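Local coordinates for protein soluble epoxide hydrolase (Bacillus megaterium, PDB 4INZ) that is an alpha/beta-hydrolase-fold enzyme, with a largely parallel central beta sheet flanked by helices, at residues T122-Y127 with E242-P247; G139-T144 with E268-N273; Y143-E148 with K234-L239; I246-I251 with P272-H277. The protein carries 1 engineered substitution. All coordinates share one frame; numbering follows the deposited sequence.

Contact 1 (T122-Y127 with E242-P247); sequences TFAYRY and EVLNIP
Leu-244 CG stands anti to the backbone N (chi1 175°), which swings the two methyls toward Ala-124, while Tyr-125 adopts a chi1 of -93°, well off the staggered -60°, that lays its ring against the backbone of Glu-242 to Leu-244. The CB of Leu-244 sits over one face of this ring, displaced toward the rim, 3.7 Å from Tyr-125 CZ. It lies only 20° off the ring normal, a CH-pi contact. The carbonyl of Glu-242 comes instead to the edge of the ring, close to its plane. Tyr-125 OH is hydrogen-bonded to His-141 NE2 and lies 3.2 Å from Glu-242 O, close to both the imidazole and the loop carbonyl.

Helix 115-126, the source of Ala-124 and Tyr-125, follows strand 108-112 in the order expected of an alpha/beta hydrolase, where the equivalent helix follows the nucleophile elbow. Residues 242-247 are the irregular lead-in to strand 248-253.

Farther along, the Leu-244 methyls split their duties. CD1 rests 3.5 Å from Ala-124 O, on the backbone of the last turns, and CD2 lies 4.1 Å from Ala-124 CB. The same Ala-124 CB meets Ile-246 CD1 at 4.3 Å. Ile-246 also touches Val-131 and Leu-134 of strand 131-137, which places this part of the loop between helix and sheet. Backbone bonds tie Leu-244 to Tyr-270 and Pro-247 to Leu-134.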
loop_
_atom_site.group_PDB
_atom_site.type_symbol
_atom_site.label_atom_id
_atom_site.label_comp_id
_atom_site.label_asym_id
_atom_site.label_seq_id
_atom_site.Cartn_x
_atom_site.Cartn_y
_atom_site.Cartn_z
ATOM N N THR A 122 7.534 -1.627 6.998
ATOM C CA THR A 122 7.646 -1.971 8.411
ATOM C C THR A 122 7.822 -3.481 8.589
ATOM O O THR A 122 8.667 -3.934 9.365
ATOM C CB THR A 122 6.426 -1.470 9.206
ATOM O OG1 THR A 122 6.313 -0.048 9.054
ATOM C CG2 THR A 122 6.565 -1.806 10.684
ATOM N N PHE A 123 7.035 -4.256 7.850
ATOM C CA PHE A 123 7.134 -5.708 7.900
ATOM C C PHE A 123 8.506 -6.200 7.436
ATOM O O PHE A 123 9.088 -7.100 8.046
ATOM C CB PHE A 123 6.036 -6.359 7.050
ATOM C CG PHE A 123 6.119 -7.855 7.019
ATOM C CD1 PHE A 123 5.603 -8.610 8.067
ATOM C CD2 PHE A 123 6.746 -8.508 5.969
ATOM C CE1 PHE A 123 5.692 -9.993 8.052
ATOM C CE2 PHE A 123 6.832 -9.888 5.945
ATOM C CZ PHE A 123 6.308 -10.634 6.993
ATOM N N ALA A 124 9.014 -5.626 6.346
ATOM C CA ALA A 124 10.319 -6.027 5.818
ATOM C C ALA A 124 11.439 -5.729 6.813
ATOM O O ALA A 124 12.381 -6.511 6.956
ATOM C CB ALA A 124 10.597 -5.339 4.477
ATOM N N TYR A 125 11.338 -4.594 7.498
ATOM C CA TYR A 125 12.338 -4.221 8.493
ATOM C C TYR A 125 12.314 -5.167 9.693
ATOM O O TYR A 125 13.360 -5.548 10.219
ATOM C CB TYR A 125 12.124 -2.777 8.959
ATOM C CG TYR A 125 12.919 -1.741 8.190
ATOM C CD1 TYR A 125 14.192 -1.355 8.611
ATOM C CD2 TYR A 125 12.396 -1.140 7.048
ATOM C CE1 TYR A 125 14.921 -0.404 7.915
ATOM C CE2 TYR A 125 13.119 -0.191 6.345
ATOM C CZ TYR A 125 14.381 0.175 6.782
ATOM O OH TYR A 125 15.100 1.120 6.083
ATOM N N ARG A 126 11.115 -5.541 10.128
ATOM C CA ARG A 126 10.970 -6.371 11.318
ATOM C C ARG A 126 11.153 -7.855 11.008
ATOM O O ARG A 126 11.664 -8.610 11.836
ATOM C CB ARG A 126 9.613 -6.136 11.980
ATOM C CG ARG A 126 9.396 -4.719 12.481
ATOM C CD ARG A 126 8.069 -4.590 13.216
ATOM N NE ARG A 126 7.851 -3.238 13.725
ATOM C CZ ARG A 126 6.715 -2.818 14.278
ATOM N NH1 ARG A 126 5.682 -3.648 14.394
ATOM N NH2 ARG A 126 6.609 -1.566 14.711
ATOM N N TYR A 127 10.735 -8.266 9.817
ATOM C CA TYR A 127 10.805 -9.669 9.426
ATOM C C TYR A 127 11.492 -9.834 8.075
ATOM O O TYR A 127 10.911 -10.406 7.151
ATOM C CB TYR A 127 9.401 -10.278 9.341
ATOM C CG TYR A 127 8.649 -10.358 10.652
ATOM C CD1 TYR A 127 8.757 -11.477 11.469
ATOM C CD2 TYR A 127 7.808 -9.330 11.060
ATOM C CE1 TYR A 127 8.062 -11.564 12.664
ATOM C CE2 TYR A 127 7.104 -9.409 12.253
ATOM C CZ TYR A 127 7.237 -10.526 13.051
ATOM O OH TYR A 127 6.541 -10.612 14.237
ATOM N N GLU A 242 17.791 0.698 11.326
ATOM C CA GLU A 242 17.687 1.782 10.354
ATOM C C GLU A 242 17.968 1.294 8.939
ATOM O O GLU A 242 17.521 1.902 7.966
ATOM C CB GLU A 242 18.656 2.916 10.696
ATOM C CG GLU A 242 18.260 3.742 11.913
ATOM C CD GLU A 242 19.006 5.066 11.990
ATOM O OE1 GLU A 242 20.083 5.189 11.361
ATOM O OE2 GLU A 242 18.511 5.989 12.674
ATOM N N VAL A 243 18.705 0.195 8.829
ATOM C CA VAL A 243 19.122 -0.314 7.525
ATOM C C VAL A 243 18.416 -1.616 7.148
ATOM O O VAL A 243 18.322 -2.539 7.955
ATOM C CB VAL A 243 20.652 -0.513 7.473
ATOM C CG1 VAL A 243 21.081 -1.073 6.125
ATOM C CG2 VAL A 243 21.352 0.801 7.748
ATOM N N LEU A 244 17.908 -1.672 5.920
ATOM C CA LEU A 244 17.280 -2.872 5.381
ATOM C C LEU A 244 18.167 -3.423 4.267
ATOM O O LEU A 244 18.419 -2.734 3.278
ATOM C CB LEU A 244 15.889 -2.541 4.828
ATOM C CG LEU A 244 15.147 -3.670 4.110
ATOM C CD1 LEU A 244 14.828 -4.804 5.084
ATOM C CD2 LEU A 244 13.879 -3.149 3.445
ATOM N N ASN A 245 18.639 -4.658 4.417
ATOM C CA ASN A 245 19.662 -5.177 3.509
ATOM C C ASN A 245 19.202 -6.034 2.323
ATOM O O ASN A 245 20.028 -6.455 1.506
ATOM C CB ASN A 245 20.756 -5.898 4.299
ATOM C CG ASN A 245 21.629 -4.937 5.069
ATOM O OD1 ASN A 245 21.791 -5.062 6.283
ATOM N ND2 ASN A 245 22.186 -3.955 4.366
ATOM N N ILE A 246 17.902 -6.283 2.217
ATOM C CA ILE A 246 17.387 -7.101 1.123
ATOM C C ILE A 246 17.330 -6.267 -0.154
ATOM O O ILE A 246 17.385 -5.043 -0.094
ATOM C CB ILE A 246 15.985 -7.637 1.448
ATOM C CG1 ILE A 246 14.989 -6.479 1.527
ATOM C CG2 ILE A 246 16.015 -8.433 2.758
ATOM C CD1 ILE A 246 13.561 -6.907 1.785
ATOM N N PRO A 247 17.238 -6.925 -1.318
ATOM C CA PRO A 247 17.126 -6.172 -2.570
ATOM C C PRO A 247 15.765 -5.492 -2.667
ATOM O O PRO A 247 14.738 -6.130 -2.421
ATOM C CB PRO A 247 17.245 -7.258 -3.649
ATOM C CG PRO A 247 17.871 -8.435 -2.953
ATOM C CD PRO A 247 17.336 -8.373 -1.556
#

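Contact 2 (G139-T144 with E268-N273); sequences GPHPYT and EEYVPN
Tyr-270 meets His-141 at its very first side-chain atom: its CB lies 3.4 Å from His-141 CE1. With CG anti to the carbonyl carbon (chi1 -62°), the ring then runs out along residues 141-144. CG is still beside His-141 CE1, at 3.7 Å. CD1 passes under Tyr-143 CB and CG, and CE1 approaches Tyr-143 CB to 3.4 Å, so this methylene sits over the ring face as a CH-pi donor. On the other long edge CE2 touches Thr-144 CG2 at 3.9 Å. CZ is 3.6 Å from Tyr-143 CB, and OH, at the tip, skirts the same carbon at 4.1 Å. Glu-269 OE1 lies over the opposite face of the ring.

The ring planes of Tyr-143 and Tyr-270 are nearly parallel, 9° apart, but slid so far that the rings barely overlap; the imidazole is oblique to Tyr-270. Val-271 CG2 fits near His-141 NE2, which is hydrogen-bonded to Tyr-125. On the other side of the imidazole ND1 accepts from Thr-144 N, in the ring plane and almost straight (173°). The result is an aromatic cluster built around a histidine N-cap at the start of helix 142-151.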
loop_
_atom_site.group_PDB
_atom_site.type_symbol
_atom_site.label_atom_id
_atom_site.label_comp_id
_atom_site.label_asym_id
_atom_site.label_seq_id
_atom_site.Cartn_x
_atom_site.Cartn_y
_atom_site.Cartn_z
ATOM N N GLY A 139 4.480 5.711 -1.642
ATOM C CA GLY A 139 4.090 5.485 -0.259
ATOM C C GLY A 139 5.275 5.798 0.632
ATOM O O GLY A 139 6.362 6.072 0.137
ATOM N N PRO A 140 5.078 5.750 1.954
ATOM C CA PRO A 140 6.133 6.240 2.848
ATOM C C PRO A 140 7.195 5.200 3.220
ATOM O O PRO A 140 6.865 4.123 3.722
ATOM C CB PRO A 140 5.350 6.662 4.091
ATOM C CG PRO A 140 4.193 5.676 4.130
ATOM C CD PRO A 140 3.836 5.420 2.673
ATOM N N HIS A 141 8.462 5.531 2.975
ATOM C CA HIS A 141 9.559 4.792 3.588
ATOM C C HIS A 141 9.604 5.215 5.053
ATOM O O HIS A 141 9.475 6.396 5.355
ATOM C CB HIS A 141 10.895 5.118 2.908
ATOM C CG HIS A 141 12.072 4.454 3.554
ATOM N ND1 HIS A 141 12.850 5.077 4.507
ATOM C CD2 HIS A 141 12.593 3.214 3.395
ATOM C CE1 HIS A 141 13.803 4.251 4.902
ATOM N NE2 HIS A 141 13.667 3.112 4.245
ATOM N N PRO A 142 9.763 4.253 5.974
ATOM C CA PRO A 142 9.658 4.576 7.404
ATOM C C PRO A 142 10.503 5.769 7.850
ATOM O O PRO A 142 10.054 6.549 8.692
ATOM C CB PRO A 142 10.140 3.292 8.078
ATOM C CG PRO A 142 9.718 2.218 7.123
ATOM C CD PRO A 142 9.945 2.810 5.749
ATOM N N TYR A 143 11.701 5.917 7.299
ATOM C CA TYR A 143 12.612 6.950 7.792
ATOM C C TYR A 143 12.569 8.237 6.978
ATOM O O TYR A 143 12.473 9.326 7.546
ATOM C CB TYR A 143 14.046 6.421 7.898
ATOM C CG TYR A 143 14.232 5.411 9.009
ATOM C CD1 TYR A 143 14.053 4.052 8.776
ATOM C CD2 TYR A 143 14.569 5.818 10.299
ATOM C CE1 TYR A 143 14.211 3.125 9.787
ATOM C CE2 TYR A 143 14.734 4.899 11.318
ATOM C CZ TYR A 143 14.554 3.554 11.059
ATOM O OH TYR A 143 14.718 2.635 12.070
ATOM N N THR A 144 12.641 8.126 5.654
ATOM C CA THR A 144 12.630 9.330 4.837
ATOM C C THR A 144 11.308 10.083 4.952
ATOM O O THR A 144 11.282 11.306 4.836
ATOM C CB THR A 144 12.977 9.062 3.349
ATOM O OG1 THR A 144 11.959 8.252 2.741
ATOM C CG2 THR A 144 14.341 8.379 3.223
ATOM N N GLU A 268 19.026 5.333 -0.241
ATOM C CA GLU A 268 20.045 4.287 -0.265
ATOM C C GLU A 268 20.850 4.194 1.035
ATOM O O GLU A 268 21.498 3.181 1.289
ATOM C CB GLU A 268 20.997 4.453 -1.459
ATOM C CG GLU A 268 21.919 5.657 -1.381
ATOM C CD GLU A 268 21.306 6.913 -1.979
ATOM O OE1 GLU A 268 20.086 6.921 -2.248
ATOM O OE2 GLU A 268 22.053 7.894 -2.185
ATOM N N GLU A 269 20.820 5.248 1.844
ATOM C CA GLU A 269 21.462 5.205 3.155
ATOM C C GLU A 269 20.735 4.210 4.060
ATOM O O GLU A 269 21.347 3.577 4.927
ATOM C CB GLU A 269 21.470 6.589 3.812
ATOM C CG GLU A 269 22.126 6.600 5.196
ATOM C CD GLU A 269 21.619 7.718 6.105
ATOM O OE1 GLU A 269 21.475 7.471 7.326
ATOM O OE2 GLU A 269 21.373 8.840 5.609
ATOM N N TYR A 270 19.425 4.085 3.857
ATOM C CA TYR A 270 18.596 3.195 4.667
ATOM C C TYR A 270 18.413 1.844 4.009
ATOM O O TYR A 270 18.117 0.856 4.680
ATOM C CB TYR A 270 17.220 3.814 4.906
ATOM C CG TYR A 270 17.277 5.104 5.675
ATOM C CD1 TYR A 270 17.412 5.104 7.060
ATOM C CD2 TYR A 270 17.200 6.326 5.021
ATOM C CE1 TYR A 270 17.474 6.287 7.768
ATOM C CE2 TYR A 270 17.257 7.513 5.722
ATOM C CZ TYR A 270 17.393 7.489 7.093
ATOM O OH TYR A 270 17.451 8.671 7.792
ATOM N N VAL A 271 18.574 1.821 2.690
ATOM C CA VAL A 271 18.339 0.631 1.882
ATOM C C VAL A 271 19.443 0.515 0.837
ATOM O O VAL A 271 19.263 0.930 -0.302
ATOM C CB VAL A 271 16.978 0.725 1.146
ATOM C CG1 VAL A 271 16.617 -0.607 0.520
ATOM C CG2 VAL A 271 15.878 1.198 2.101
ATOM N N PRO A 272 20.599 -0.044 1.227
ATOM C CA PRO A 272 21.803 -0.023 0.383
ATOM C C PRO A 272 21.666 -0.717 -0.974
ATOM O O PRO A 272 22.279 -0.274 -1.950
ATOM C CB PRO A 272 22.847 -0.746 1.244
ATOM C CG PRO A 272 22.362 -0.571 2.645
ATOM C CD PRO A 272 20.865 -0.618 2.557
ATOM N N ASN A 273 20.898 -1.796 -1.036
ATOM C CA ASN A 273 20.726 -2.513 -2.289
ATOM C C ASN A 273 19.394 -2.142 -2.906
ATOM O O ASN A 273 18.471 -2.956 -2.953
ATOM C CB ASN A 273 20.803 -4.023 -2.064
ATOM C CG ASN A 273 20.764 -4.810 -3.362
ATOM O OD1 ASN A 273 20.505 -4.255 -4.435
ATOM N ND2 ASN A 273 21.003 -6.115 -3.271
#

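Contact 3 (Y143-E148 with K234-L239); sequences YTFMRE and KSLFPL
The first turn of helix 142-151 runs beside the irregular chain 234-239, closest where the CA atoms of Tyr-143 and Ser-235 are 4.6 Å apart. No direct hydrogen bond joins the two segments, but one water bridges them, donating to Tyr-143 O at 2.9 Å and to Lys-234 O at 2.7 Å. Lys-234 O also receives a CA-H...O contact from Tyr-143 and lies 3.1 Å from Tyr-143 CD2.

Ser-235 CB covers a face of the Tyr-143 ring, 3.8 Å from its centroid and 14° off the normal. Ser-235 OG, held between the backbone N and the carbonyl carbon (chi1 55°), turns back to donate to Phe-237 O at 2.7 Å, a bond that would restrain rotation about CA-CB. Leu-239 closes round the far end of the ring, CD1 by CE1 and CB by OH, and the hydroxyl itself is hydrogen-bonded to Glu-241 O.

One turn along, Met-146 CG, anti to the carbonyl carbon (chi1 -63°), comes 3.3 Å from Leu-236 N; the bend at chi2 then puts SD beside Leu-236 CA and CD1. Leu-236 CD2 meets Phe-145 CD2 at 4.1 Å. Leu-236 is thus gripped by two side chains of the helix, while its backbone is bonded to Pro-142.

Beyond the pair, Phe-237 and Leu-239 pack on Thr-122, Tyr-125 and Arg-126 of helix 115-126, Leu-236 rests on Ile-225, and Phe-145 leans on Gln-155 of helix 153-158.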
loop_
_atom_site.group_PDB
_atom_site.type_symbol
_atom_site.label_atom_id
_atom_site.label_comp_id
_atom_site.label_asym_id
_atom_site.label_seq_id
_atom_site.Cartn_x
_atom_site.Cartn_y
_atom_site.Cartn_z
ATOM N N TYR A 143 11.701 5.917 7.299
ATOM C CA TYR A 143 12.612 6.950 7.792
ATOM C C TYR A 143 12.569 8.237 6.978
ATOM O O TYR A 143 12.473 9.326 7.546
ATOM C CB TYR A 143 14.046 6.421 7.898
ATOM C CG TYR A 143 14.232 5.411 9.009
ATOM C CD1 TYR A 143 14.053 4.052 8.776
ATOM C CD2 TYR A 143 14.569 5.818 10.299
ATOM C CE1 TYR A 143 14.211 3.125 9.787
ATOM C CE2 TYR A 143 14.734 4.899 11.318
ATOM C CZ TYR A 143 14.554 3.554 11.059
ATOM O OH TYR A 143 14.718 2.635 12.070
ATOM N N THR A 144 12.641 8.126 5.654
ATOM C CA THR A 144 12.630 9.330 4.837
ATOM C C THR A 144 11.308 10.083 4.952
ATOM O O THR A 144 11.282 11.306 4.836
ATOM C CB THR A 144 12.977 9.062 3.349
ATOM O OG1 THR A 144 11.959 8.252 2.741
ATOM C CG2 THR A 144 14.341 8.379 3.223
ATOM N N PHE A 145 10.210 9.364 5.187
ATOM C CA PHE A 145 8.919 10.038 5.288
ATOM C C PHE A 145 8.860 10.984 6.480
ATOM O O PHE A 145 8.349 12.100 6.374
ATOM C CB PHE A 145 7.754 9.051 5.363
ATOM C CG PHE A 145 6.413 9.722 5.376
ATOM C CD1 PHE A 145 6.000 10.486 4.292
ATOM C CD2 PHE A 145 5.565 9.599 6.465
ATOM C CE1 PHE A 145 4.765 11.106 4.292
ATOM C CE2 PHE A 145 4.328 10.219 6.468
ATOM C CZ PHE A 145 3.932 10.977 5.383
ATOM N N MET A 146 9.366 10.535 7.623
ATOM C CA MET A 146 9.414 11.397 8.799
ATOM C C MET A 146 10.328 12.596 8.542
ATOM O O MET A 146 10.027 13.717 8.947
ATOM C CB MET A 146 9.881 10.616 10.024
ATOM C CG MET A 146 8.933 9.499 10.414
ATOM S SD MET A 146 7.268 10.070 10.841
ATOM C CE MET A 146 7.577 10.877 12.424
ATOM N N ARG A 147 11.438 12.357 7.853
ATOM C CA ARG A 147 12.338 13.445 7.491
ATOM C C ARG A 147 11.606 14.524 6.685
ATOM O O ARG A 147 11.763 15.717 6.933
ATOM C CB ARG A 147 13.523 12.905 6.695
ATOM C CG ARG A 147 14.602 13.931 6.377
ATOM C CD ARG A 147 15.567 13.370 5.351
ATOM N NE ARG A 147 14.879 13.037 4.108
ATOM C CZ ARG A 147 15.349 12.207 3.183
ATOM N NH1 ARG A 147 16.519 11.604 3.360
ATOM N NH2 ARG A 147 14.643 11.970 2.081
ATOM N N GLU A 148 10.804 14.105 5.713
ATOM C CA GLU A 148 10.096 15.061 4.868
ATOM C C GLU A 148 8.951 15.759 5.605
ATOM O O GLU A 148 8.716 16.950 5.402
ATOM C CB GLU A 148 9.607 14.395 3.580
ATOM C CG GLU A 148 10.730 13.754 2.773
ATOM C CD GLU A 148 11.825 14.750 2.385
ATOM O OE1 GLU A 148 11.490 15.883 1.975
ATOM O OE2 GLU A 148 13.021 14.398 2.491
ATOM N N LYS A 234 12.223 8.949 14.591
ATOM C CA LYS A 234 13.046 8.633 13.427
ATOM C C LYS A 234 12.283 7.855 12.354
ATOM O O LYS A 234 12.570 7.984 11.161
ATOM C CB LYS A 234 14.297 7.849 13.838
ATOM C CG LYS A 234 15.338 8.668 14.601
ATOM C CD LYS A 234 15.439 8.212 16.052
ATOM C CE LYS A 234 16.577 8.921 16.795
ATOM N NZ LYS A 234 17.929 8.555 16.264
ATOM N N SER A 235 11.318 7.041 12.768
ATOM C CA SER A 235 10.563 6.248 11.803
ATOM C C SER A 235 9.052 6.375 11.996
ATOM O O SER A 235 8.575 6.593 13.109
ATOM C CB SER A 235 11.005 4.782 11.834
ATOM O OG SER A 235 10.919 4.242 13.139
ATOM N N LEU A 236 8.310 6.246 10.901
ATOM C CA LEU A 236 6.857 6.401 10.928
ATOM C C LEU A 236 6.204 5.457 11.941
ATOM O O LEU A 236 5.289 5.843 12.675
ATOM C CB LEU A 236 6.284 6.174 9.528
ATOM C CG LEU A 236 4.766 6.242 9.362
ATOM C CD1 LEU A 236 4.229 7.595 9.807
ATOM C CD2 LEU A 236 4.385 5.959 7.911
ATOM N N PHE A 237 6.689 4.219 11.965
ATOM C CA PHE A 237 6.312 3.230 12.966
ATOM C C PHE A 237 7.589 2.728 13.640
ATOM O O PHE A 237 8.654 2.724 13.022
ATOM C CB PHE A 237 5.553 2.076 12.309
ATOM C CG PHE A 237 4.360 2.521 11.505
ATOM C CD1 PHE A 237 3.245 3.048 12.133
ATOM C CD2 PHE A 237 4.357 2.415 10.120
ATOM C CE1 PHE A 237 2.145 3.466 11.395
ATOM C CE2 PHE A 237 3.255 2.826 9.374
ATOM C CZ PHE A 237 2.151 3.350 10.011
ATOM N N PRO A 238 7.499 2.323 14.916
ATOM C CA PRO A 238 8.707 1.969 15.673
ATOM C C PRO A 238 9.539 0.877 15.011
ATOM O O PRO A 238 9.005 -0.161 14.619
ATOM C CB PRO A 238 8.147 1.477 17.012
ATOM C CG PRO A 238 6.862 2.207 17.159
ATOM C CD PRO A 238 6.292 2.264 15.755
ATOM N N LEU A 239 10.842 1.123 14.895
ATOM C CA LEU A 239 11.764 0.156 14.319
ATOM C C LEU A 239 13.064 0.101 15.109
ATOM O O LEU A 239 13.559 1.118 15.593
ATOM C CB LEU A 239 12.074 0.502 12.860
ATOM C CG LEU A 239 10.941 0.262 11.861
ATOM C CD1 LEU A 239 11.345 0.681 10.452
ATOM C CD2 LEU A 239 10.529 -1.200 11.878
HETATM O O HOH W 1 13.824 10.068 9.980
#

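Contact 4 (I246-I251 with P272-H277); sequences IPVQII and PNISVH
Four backbone hydrogen bonds zip Val-248 and Ile-250 to Asn-273, Ser-275 and His-277. Val-248 N donates to Asn-273 O (3.0 Å) and Ser-275 N to Val-248 O (2.9 Å), then Ile-250 N to Ser-275 O (2.8 Å) and His-277 N to Ile-250 O (2.9 Å). This is the parallel ladder at one border of the alpha/beta-hydrolase sheet, where strand 274-279 is the outermost strand and 248-253 lies between it and 131-137. The bond from Ile-250 N is almost straight, 174°.

Ile-250 O has a second donor, Gln-249 NE2 at 3.0 Å, which approaches from the opposite face of the carbonyl to His-277 N. The bend at chi2 of Gln-249 (79°) curls its amide back over the ladder and also sets OE1 3.5 Å from Ser-275 CB. Water spans the start of the ladder, accepting from Asn-273 N and donating to Ile-246 O. A second water lies within bonding distance of both Val-248 O and Ser-275 OG, a hydroxyl hydrogen-bonded to Lys-304.

Gln-249, Ile-251 and His-277 share a face with Ser-275 and pack on Phe-301, Met-298, Glu-293 and Val-297 of helix 291-303. The other face is aliphatic: Val-248 and Ile-250 touch Trp-121 of helix 115-126. There Ile-274, extended along both torsions, reaches diagonally across the ladder to put CD1 3.6 Å from Ile-250 CG1, while Val-276, paired with Ile-250 in the ladder, brings CG2 to the same CG1. Where the ladder begins, Asn-273 ND2 lies 3.9 Å from Pro-247 CG.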
loop_
_atom_site.group_PDB
_atom_site.type_symbol
_atom_site.label_atom_id
_atom_site.label_comp_id
_atom_site.label_asym_id
_atom_site.label_seq_id
_atom_site.Cartn_x
_atom_site.Cartn_y
_atom_site.Cartn_z
ATOM N N ILE A 246 17.902 -6.283 2.217
ATOM C CA ILE A 246 17.387 -7.101 1.123
ATOM C C ILE A 246 17.330 -6.267 -0.154
ATOM O O ILE A 246 17.385 -5.043 -0.094
ATOM C CB ILE A 246 15.985 -7.637 1.448
ATOM C CG1 ILE A 246 14.989 -6.479 1.527
ATOM C CG2 ILE A 246 16.015 -8.433 2.758
ATOM C CD1 ILE A 246 13.561 -6.907 1.785
ATOM N N PRO A 247 17.238 -6.925 -1.318
ATOM C CA PRO A 247 17.126 -6.172 -2.570
ATOM C C PRO A 247 15.765 -5.492 -2.667
ATOM O O PRO A 247 14.738 -6.130 -2.421
ATOM C CB PRO A 247 17.245 -7.258 -3.649
ATOM C CG PRO A 247 17.871 -8.435 -2.953
ATOM C CD PRO A 247 17.336 -8.373 -1.556
ATOM N N VAL A 248 15.769 -4.214 -3.029
ATOM C CA VAL A 248 14.545 -3.425 -3.108
ATOM C C VAL A 248 14.467 -2.669 -4.429
ATOM O O VAL A 248 15.471 -2.141 -4.918
ATOM C CB VAL A 248 14.449 -2.404 -1.956
ATOM C CG1 VAL A 248 13.181 -1.568 -2.088
ATOM C CG2 VAL A 248 14.474 -3.115 -0.610
ATOM N N GLN A 249 13.266 -2.633 -5.000
ATOM C CA GLN A 249 12.984 -1.832 -6.182
ATOM C C GLN A 249 11.880 -0.841 -5.852
ATOM O O GLN A 249 10.822 -1.241 -5.364
ATOM C CB GLN A 249 12.502 -2.713 -7.336
ATOM C CG GLN A 249 12.013 -1.900 -8.542
ATOM C CD GLN A 249 13.158 -1.368 -9.388
ATOM O OE1 GLN A 249 14.066 -2.114 -9.761
ATOM N NE2 GLN A 249 13.120 -0.078 -9.694
ATOM N N ILE A 250 12.127 0.442 -6.126
ATOM C CA ILE A 250 11.101 1.469 -6.027
ATOM C C ILE A 250 10.585 1.782 -7.426
ATOM O O ILE A 250 11.376 1.924 -8.361
ATOM C CB ILE A 250 11.650 2.788 -5.466
ATOM C CG1 ILE A 250 12.364 2.575 -4.130
ATOM C CG2 ILE A 250 10.544 3.833 -5.380
ATOM C CD1 ILE A 250 11.605 1.761 -3.155
ATOM N N ILE A 251 9.264 1.880 -7.567
ATOM C CA ILE A 251 8.636 2.290 -8.826
ATOM C C ILE A 251 7.688 3.433 -8.497
ATOM O O ILE A 251 6.678 3.234 -7.829
ATOM C CB ILE A 251 7.875 1.127 -9.487
ATOM C CG1 ILE A 251 8.833 -0.057 -9.689
ATOM C CG2 ILE A 251 7.270 1.573 -10.817
ATOM C CD1 ILE A 251 8.185 -1.311 -10.267
ATOM N N PRO A 272 20.599 -0.044 1.227
ATOM C CA PRO A 272 21.803 -0.023 0.383
ATOM C C PRO A 272 21.666 -0.717 -0.974
ATOM O O PRO A 272 22.279 -0.274 -1.950
ATOM C CB PRO A 272 22.847 -0.746 1.244
ATOM C CG PRO A 272 22.362 -0.571 2.645
ATOM C CD PRO A 272 20.865 -0.618 2.557
ATOM N N ASN A 273 20.898 -1.796 -1.036
ATOM C CA ASN A 273 20.726 -2.513 -2.289
ATOM C C ASN A 273 19.394 -2.142 -2.906
ATOM O O ASN A 273 18.471 -2.956 -2.953
ATOM C CB ASN A 273 20.803 -4.023 -2.064
ATOM C CG ASN A 273 20.764 -4.810 -3.362
ATOM O OD1 ASN A 273 20.505 -4.255 -4.435
ATOM N ND2 ASN A 273 21.003 -6.115 -3.271
ATOM N N ILE A 274 19.295 -0.904 -3.373
ATOM C CA ILE A 274 18.037 -0.402 -3.901
ATOM C C ILE A 274 18.181 0.098 -5.335
ATOM O O ILE A 274 19.244 0.601 -5.733
ATOM C CB ILE A 274 17.484 0.736 -3.020
ATOM C CG1 ILE A 274 15.992 0.960 -3.292
ATOM C CG2 ILE A 274 18.301 2.010 -3.215
ATOM C CD1 ILE A 274 15.303 1.781 -2.226
ATOM N N SER A 275 17.110 -0.063 -6.107
ATOM C CA SER A 275 17.019 0.516 -7.441
ATOM C C SER A 275 15.764 1.363 -7.485
ATOM O O SER A 275 14.751 1.001 -6.883
ATOM C CB SER A 275 16.945 -0.567 -8.516
ATOM O OG SER A 275 18.055 -1.437 -8.425
ATOM N N VAL A 276 15.829 2.484 -8.187
ATOM C CA VAL A 276 14.698 3.402 -8.263
ATOM C C VAL A 276 14.350 3.690 -9.716
ATOM O O VAL A 276 15.226 4.025 -10.513
ATOM C CB VAL A 276 15.015 4.744 -7.580
ATOM C CG1 VAL A 276 13.826 5.684 -7.695
ATOM C CG2 VAL A 276 15.392 4.535 -6.113
ATOM N N HIS A 277 13.069 3.547 -10.053
ATOM C CA HIS A 277 12.567 3.904 -11.381
ATOM C C HIS A 277 11.468 4.930 -11.203
ATOM O O HIS A 277 10.488 4.671 -10.506
ATOM C CB HIS A 277 11.984 2.684 -12.091
ATOM C CG HIS A 277 11.644 2.931 -13.524
ATOM N ND1 HIS A 277 10.418 3.423 -13.932
ATOM C CD2 HIS A 277 12.371 2.759 -14.650
ATOM C CE1 HIS A 277 10.407 3.531 -15.249
ATOM N NE2 HIS A 277 11.583 3.139 -15.707
HETATM O O HOH W 2 19.201 -3.209 0.785
HETATM O O HOH W 3 17.808 -3.204 -6.368
#

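Overall arrangement
Contact 2 is the hub: its centre lies about 9 Å from those of contacts 1, 3 and 4, and it touches each. Toward contact 1, Leu-244 N meets Tyr-270 O at 2.8 Å and Tyr-125 OH meets His-141 NE2 at 3.1 Å, both probable hydrogen bonds. Contact 3 shares Tyr-143 and Thr-144 with it, and contact 4 shares Pro-272 and Asn-273. Contact 1 passes straight into contact 4 through Ile-246 and Pro-247, whereas contacts 3 and 4 stay about 9 Å apart at their nearest atoms. Two small bound molecules lie nearby: di(hydroxyethyl)ether, about 4 Å from the Phe-145 side chain, and 1,2-ethanediol, about 6 Å from that of Tyr-270; both probably come from the crystallisation liquor.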